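Local structure of Lmo0547 protein (Listeria monocytogenes, 4R9N) at residues 37-42 against 67-72; 110-115 against 132-137. The protein probably acts as a sugar-responsive transcriptional regulator of the SorC family, with the crystallised fragment corresponding to its putative sugar-binding domain. All blocks are in the same frame, centred on the assembly; numbering follows the deposited sequence.

Contact 1 of 2, residues 37-42 against 67-72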
# COMPACT_ATOMS: atom_id res chain seq x y z
N LEU A 37 9.44 -4.56 -11.53
CA LEU A 37 8.45 -5.05 -10.52
C LEU A 37 7.08 -4.47 -10.79
O LEU A 37 6.09 -5.20 -10.79
CB LEU A 37 8.92 -4.74 -9.13
CG LEU A 37 8.05 -5.13 -7.97
CD1 LEU A 37 7.86 -6.63 -7.88
CD2 LEU A 37 8.75 -4.65 -6.70
N ALA A 38 7.02 -3.17 -11.08
CA ALA A 38 5.74 -2.54 -11.42
C ALA A 38 5.07 -3.13 -12.64
O ALA A 38 3.83 -3.36 -12.66
CB ALA A 38 5.88 -1.03 -11.53
N LYS A 39 5.85 -3.33 -13.66
CA LYS A 39 5.37 -3.87 -14.91
C LYS A 39 4.83 -5.28 -14.74
O LYS A 39 3.72 -5.64 -15.22
CB LYS A 39 6.53 -3.91 -15.89
CG LYS A 39 6.12 -4.29 -17.27
CD LYS A 39 7.28 -4.07 -18.24
CE LYS A 39 6.74 -3.86 -19.65
NZ LYS A 39 6.31 -2.43 -19.75
N GLU A 40 5.59 -6.08 -14.00
CA GLU A 40 5.15 -7.47 -13.78
C GLU A 40 4.00 -7.59 -12.80
O GLU A 40 3.12 -8.48 -12.99
CB GLU A 40 6.32 -8.34 -13.38
CG GLU A 40 7.29 -8.42 -14.57
CD GLU A 40 6.67 -9.05 -15.84
OE1 GLU A 40 5.87 -9.98 -15.71
OE2 GLU A 40 6.95 -8.57 -16.96
N ALA A 41 3.95 -6.66 -11.83
CA ALA A 41 2.82 -6.60 -10.94
C ALA A 41 1.57 -6.24 -11.68
O ALA A 41 0.52 -6.85 -11.42
CB ALA A 41 3.05 -5.64 -9.80
N ALA A 42 1.67 -5.27 -12.60
CA ALA A 42 0.50 -4.91 -13.35
C ALA A 42 -0.03 -6.11 -14.15
O ALA A 42 -1.25 -6.36 -14.21
CB ALA A 42 0.79 -3.76 -14.24
N ALA A 67 0.28 1.66 -11.49
CA ALA A 67 -0.82 2.24 -12.29
C ALA A 67 -0.41 2.68 -13.69
O ALA A 67 -1.14 2.51 -14.63
CB ALA A 67 -1.49 3.37 -11.51
N ASN A 68 0.79 3.21 -13.86
CA ASN A 68 1.25 3.64 -15.15
C ASN A 68 1.39 2.41 -16.05
O ASN A 68 1.16 2.53 -17.27
CB ASN A 68 2.64 4.34 -15.01
CG ASN A 68 2.55 5.73 -14.37
OD1 ASN A 68 1.48 6.30 -14.19
ND2 ASN A 68 3.69 6.25 -14.00
N GLU A 69 1.82 1.28 -15.45
CA GLU A 69 2.07 0.06 -16.24
C GLU A 69 0.79 -0.75 -16.51
O GLU A 69 0.79 -1.71 -17.30
CB GLU A 69 3.09 -0.84 -15.53
CG GLU A 69 4.49 -0.24 -15.38
CD GLU A 69 5.28 -0.25 -16.65
OE1 GLU A 69 4.84 -0.80 -17.69
OE2 GLU A 69 6.38 0.32 -16.58
N PHE A 70 -0.29 -0.40 -15.83
CA PHE A 70 -1.51 -1.17 -15.89
C PHE A 70 -2.12 -1.19 -17.29
O PHE A 70 -2.09 -0.17 -18.03
CB PHE A 70 -2.50 -0.62 -14.85
CG PHE A 70 -3.53 -1.60 -14.45
CD1 PHE A 70 -3.24 -2.55 -13.48
CD2 PHE A 70 -4.78 -1.63 -15.08
CE1 PHE A 70 -4.16 -3.50 -13.14
CE2 PHE A 70 -5.71 -2.59 -14.75
CZ PHE A 70 -5.41 -3.51 -13.75
N PRO A 71 -2.66 -2.35 -17.71
CA PRO A 71 -3.14 -2.48 -19.09
C PRO A 71 -4.50 -1.83 -19.29
O PRO A 71 -5.20 -1.43 -18.32
CB PRO A 71 -3.22 -4.01 -19.30
CG PRO A 71 -3.63 -4.48 -17.93
CD PRO A 71 -2.67 -3.67 -17.05
N PHE A 72 -4.91 -1.71 -20.56
CA PHE A 72 -6.20 -1.09 -20.88
C PHE A 72 -7.29 -2.11 -21.13
O PHE A 72 -7.91 -2.14 -22.16
CB PHE A 72 -6.08 -0.19 -22.11
CG PHE A 72 -5.15 0.97 -21.90
CD1 PHE A 72 -3.80 0.78 -21.94
CD2 PHE A 72 -5.66 2.23 -21.65
CE1 PHE A 72 -2.95 1.85 -21.74
CE2 PHE A 72 -4.82 3.30 -21.42
CZ PHE A 72 -3.46 3.09 -21.46

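Contact 2 of 2, residues 110-115 against 132-137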
# COMPACT_ATOMS: atom_id res chain seq x y z
N HIS A 110 -16.10 2.20 -12.47
CA HIS A 110 -16.55 3.21 -11.51
C HIS A 110 -15.40 3.53 -10.52
O HIS A 110 -14.48 2.72 -10.30
CB HIS A 110 -17.76 2.72 -10.76
CG HIS A 110 -18.82 2.14 -11.64
ND1 HIS A 110 -19.64 2.91 -12.43
CD2 HIS A 110 -19.17 0.85 -11.87
CE1 HIS A 110 -20.46 2.13 -13.11
NE2 HIS A 110 -20.20 0.87 -12.79
N SER A 111 -15.46 4.70 -9.92
CA SER A 111 -14.48 5.07 -8.84
C SER A 111 -15.12 6.05 -7.92
O SER A 111 -16.14 6.70 -8.31
CB SER A 111 -13.20 5.68 -9.45
OG SER A 111 -13.50 6.86 -10.17
N LYS A 112 -14.61 6.14 -6.71
CA LYS A 112 -15.04 7.12 -5.77
C LYS A 112 -13.87 8.03 -5.49
O LYS A 112 -12.75 7.71 -5.76
CB LYS A 112 -15.57 6.45 -4.48
CG LYS A 112 -16.86 5.63 -4.67
CD LYS A 112 -17.96 6.50 -5.27
CE LYS A 112 -19.37 6.03 -4.90
NZ LYS A 112 -19.46 4.58 -5.19
N TYR A 113 -14.15 9.23 -4.99
CA TYR A 113 -13.12 10.24 -4.67
C TYR A 113 -13.19 10.46 -3.17
O TYR A 113 -14.30 10.53 -2.63
CB TYR A 113 -13.48 11.55 -5.41
CG TYR A 113 -12.35 12.56 -5.54
CD1 TYR A 113 -11.39 12.43 -6.53
CD2 TYR A 113 -12.26 13.67 -4.66
CE1 TYR A 113 -10.37 13.38 -6.65
CE2 TYR A 113 -11.22 14.59 -4.76
CZ TYR A 113 -10.29 14.41 -5.76
OH TYR A 113 -9.23 15.22 -5.85
N LEU A 114 -12.07 10.60 -2.52
CA LEU A 114 -12.06 10.86 -1.10
C LEU A 114 -11.85 12.36 -1.00
O LEU A 114 -10.80 12.83 -1.16
CB LEU A 114 -10.99 9.99 -0.42
CG LEU A 114 -11.02 9.83 1.05
CD1 LEU A 114 -12.44 9.70 1.62
CD2 LEU A 114 -10.18 8.64 1.47
N TYR A 115 -12.95 13.08 -0.78
CA TYR A 115 -12.96 14.54 -0.71
C TYR A 115 -12.30 15.10 0.62
O TYR A 115 -13.03 15.69 1.46
CB TYR A 115 -14.44 15.00 -0.92
CG TYR A 115 -15.02 14.73 -2.36
CD1 TYR A 115 -14.38 15.23 -3.49
CD2 TYR A 115 -16.19 14.03 -2.57
CE1 TYR A 115 -14.87 15.00 -4.77
CE2 TYR A 115 -16.69 13.79 -3.87
CZ TYR A 115 -16.02 14.27 -4.97
OH TYR A 115 -16.47 14.06 -6.28
N ASN A 132 -18.30 14.21 7.89
CA ASN A 132 -19.10 14.58 6.71
C ASN A 132 -19.58 13.31 6.00
O ASN A 132 -18.80 12.33 5.90
CB ASN A 132 -18.27 15.42 5.71
CG ASN A 132 -18.84 15.39 4.29
OD1 ASN A 132 -18.43 14.59 3.47
ND2 ASN A 132 -19.82 16.23 4.02
N LYS A 133 -20.80 13.33 5.45
CA LYS A 133 -21.37 12.09 4.89
C LYS A 133 -20.75 11.54 3.60
O LYS A 133 -20.72 10.34 3.43
CB LYS A 133 -22.90 12.18 4.73
CG LYS A 133 -23.36 12.97 3.53
CD LYS A 133 -24.72 13.64 3.76
CE LYS A 133 -24.58 14.88 4.64
NZ LYS A 133 -25.90 15.52 4.93
N TYR A 134 -20.29 12.34 2.66
CA TYR A 134 -19.66 11.67 1.51
C TYR A 134 -18.28 11.16 1.90
O TYR A 134 -17.91 10.08 1.45
CB TYR A 134 -19.71 12.44 0.17
CG TYR A 134 -19.21 11.66 -1.11
CD1 TYR A 134 -20.03 10.79 -1.89
CD2 TYR A 134 -17.92 11.84 -1.55
CE1 TYR A 134 -19.51 10.13 -3.05
CE2 TYR A 134 -17.40 11.19 -2.68
CZ TYR A 134 -18.17 10.35 -3.45
OH TYR A 134 -17.47 9.80 -4.57
N ILE A 135 -17.56 11.83 2.81
CA ILE A 135 -16.30 11.26 3.27
C ILE A 135 -16.53 9.94 4.01
O ILE A 135 -15.89 8.91 3.74
CB ILE A 135 -15.60 12.24 4.20
CG1 ILE A 135 -15.17 13.43 3.35
CG2 ILE A 135 -14.44 11.59 4.87
CD1 ILE A 135 -14.75 14.61 4.17
N SER A 136 -17.48 9.97 4.95
CA SER A 136 -17.78 8.78 5.71
C SER A 136 -18.18 7.63 4.76
O SER A 136 -17.79 6.51 4.97
CB SER A 136 -18.91 9.02 6.74
OG SER A 136 -19.06 7.84 7.53
N GLU A 137 -18.98 7.90 3.74
CA GLU A 137 -19.39 6.80 2.88
C GLU A 137 -18.25 6.21 2.07
O GLU A 137 -18.20 4.98 1.90
CB GLU A 137 -20.54 7.15 1.95
CG GLU A 137 -20.79 6.09 0.84
CD GLU A 137 -21.07 4.61 1.27
OE1 GLU A 137 -20.73 4.12 2.38
OE2 GLU A 137 -21.64 3.89 0.42

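Contact 1 of 2, residues 37-42 against 67-72
E69 lies across K39, with A38 and A42 touching its CG and its base, joining two helices of the parallel α/β, Rossmann-like fold at a point where a charged pair covers a small apolar interface. Helix 30-49 contributes one face of its middle turns, and the other side comes from the C-terminal part of helix 61-69 and the chain that follows. The closest CA atoms, A42 CA and F70 CA, are 4.9 Å apart, a spacing consistent with the small side chain of A42.

The E69 side chain leaves toward helix 30-49 and runs over its backbone, with CG 3.8 Å from K39 CA. A bend at chi2 (-76°) then turns the carboxylate across the lysine stem, where K39 CG lies 3.7 Å from E69 OE1. K39 starts with CG anti to its backbone N (chi1 -173°) and stays extended until chi4, where the chain bends and NZ meets the carboxylate. The resulting salt bridge, 3.0 Å from K39 NZ to E69 OE1, uses the syn side of that oxygen, with the ammonium group 29° out of the carboxylate plane. One oxygen takes the charged bond, while E69 CB and CG rest on the K39 backbone and the first K39 methylenes run past the carboxylate.

Deeper in, the methyl of A42 points at E69 and F70 and rests 3.7 Å from E69 O, next to F70 CA. The F70 ring continues inward to S46 and I49 of helix 30-49 and to L103 and M107 of helix 96-107. K106 of that helix donates to the carbonyl oxygens of A67 and F70, tying this part of the chain to a third helix. P71 lies against F70, its CD 3.4 Å above one face of the ring and displaced toward the rim.

Contact 2 of 2, residues 110-115 against 132-137
This is a loop-to-helix packing contact at the edge of the parallel α/β sheet: the chain leaving one of the two edge strands, 110-111, runs past the first turn of helix 133-143, and the side chains of Y134 and I135 reach back to it. Within this Rossmann-like fold it joins the chain just after an edge strand to the start of helix 133-143.

Y134 does most of the reaching. With CG anti to the backbone N (chi1 -172°), its ring extends from the helix to the loop and ends at a hydroxyl with two neighbours. Y113 N donates to Y134 OH in a long, weak but nearly straight bond (3.4 Å, 174°), and the bent K112 chain crosses the end of the tyrosine, its CD also 3.4 Å from Y134 OH. The ring of Y115 lies obliquely against that of Y134, although their closest carbons are modelled too near each other for the details to be trusted.

On the buried side, L114 CD1 approaches I135 CG2 at 4.3 Å, and L114 goes on to V138 and L139 of the same helix and to P82 of the adjacent strand. I135 CD1 packs 3.4 Å from Y115 O. Its backbone is held by the N-cap: I135 N donates to N132 OD1 at 3.0 Å, 20° out of the amide's carbonyl plane.

How the contacts relate
Followed from the N terminus, the chain first closes contact 1, where, having run through strand 54-57, it comes back in helix 61-69 against helix 30-49. It then enters the sheet again as strand 79-82, runs through helix 96-107 and reaches the edge strand 110-111. Contact 2 closes a second, shorter loop, which contains helix 123-131 and no strand. The two loops follow in series, neither nesting nor crossing, and their centres are about 26 Å apart. Helix 96-107 lies between them in sequence and has partners at both: K106 bonds to residues of contact 1, while N97 and K104 bond to L114 and S111 of contact 2.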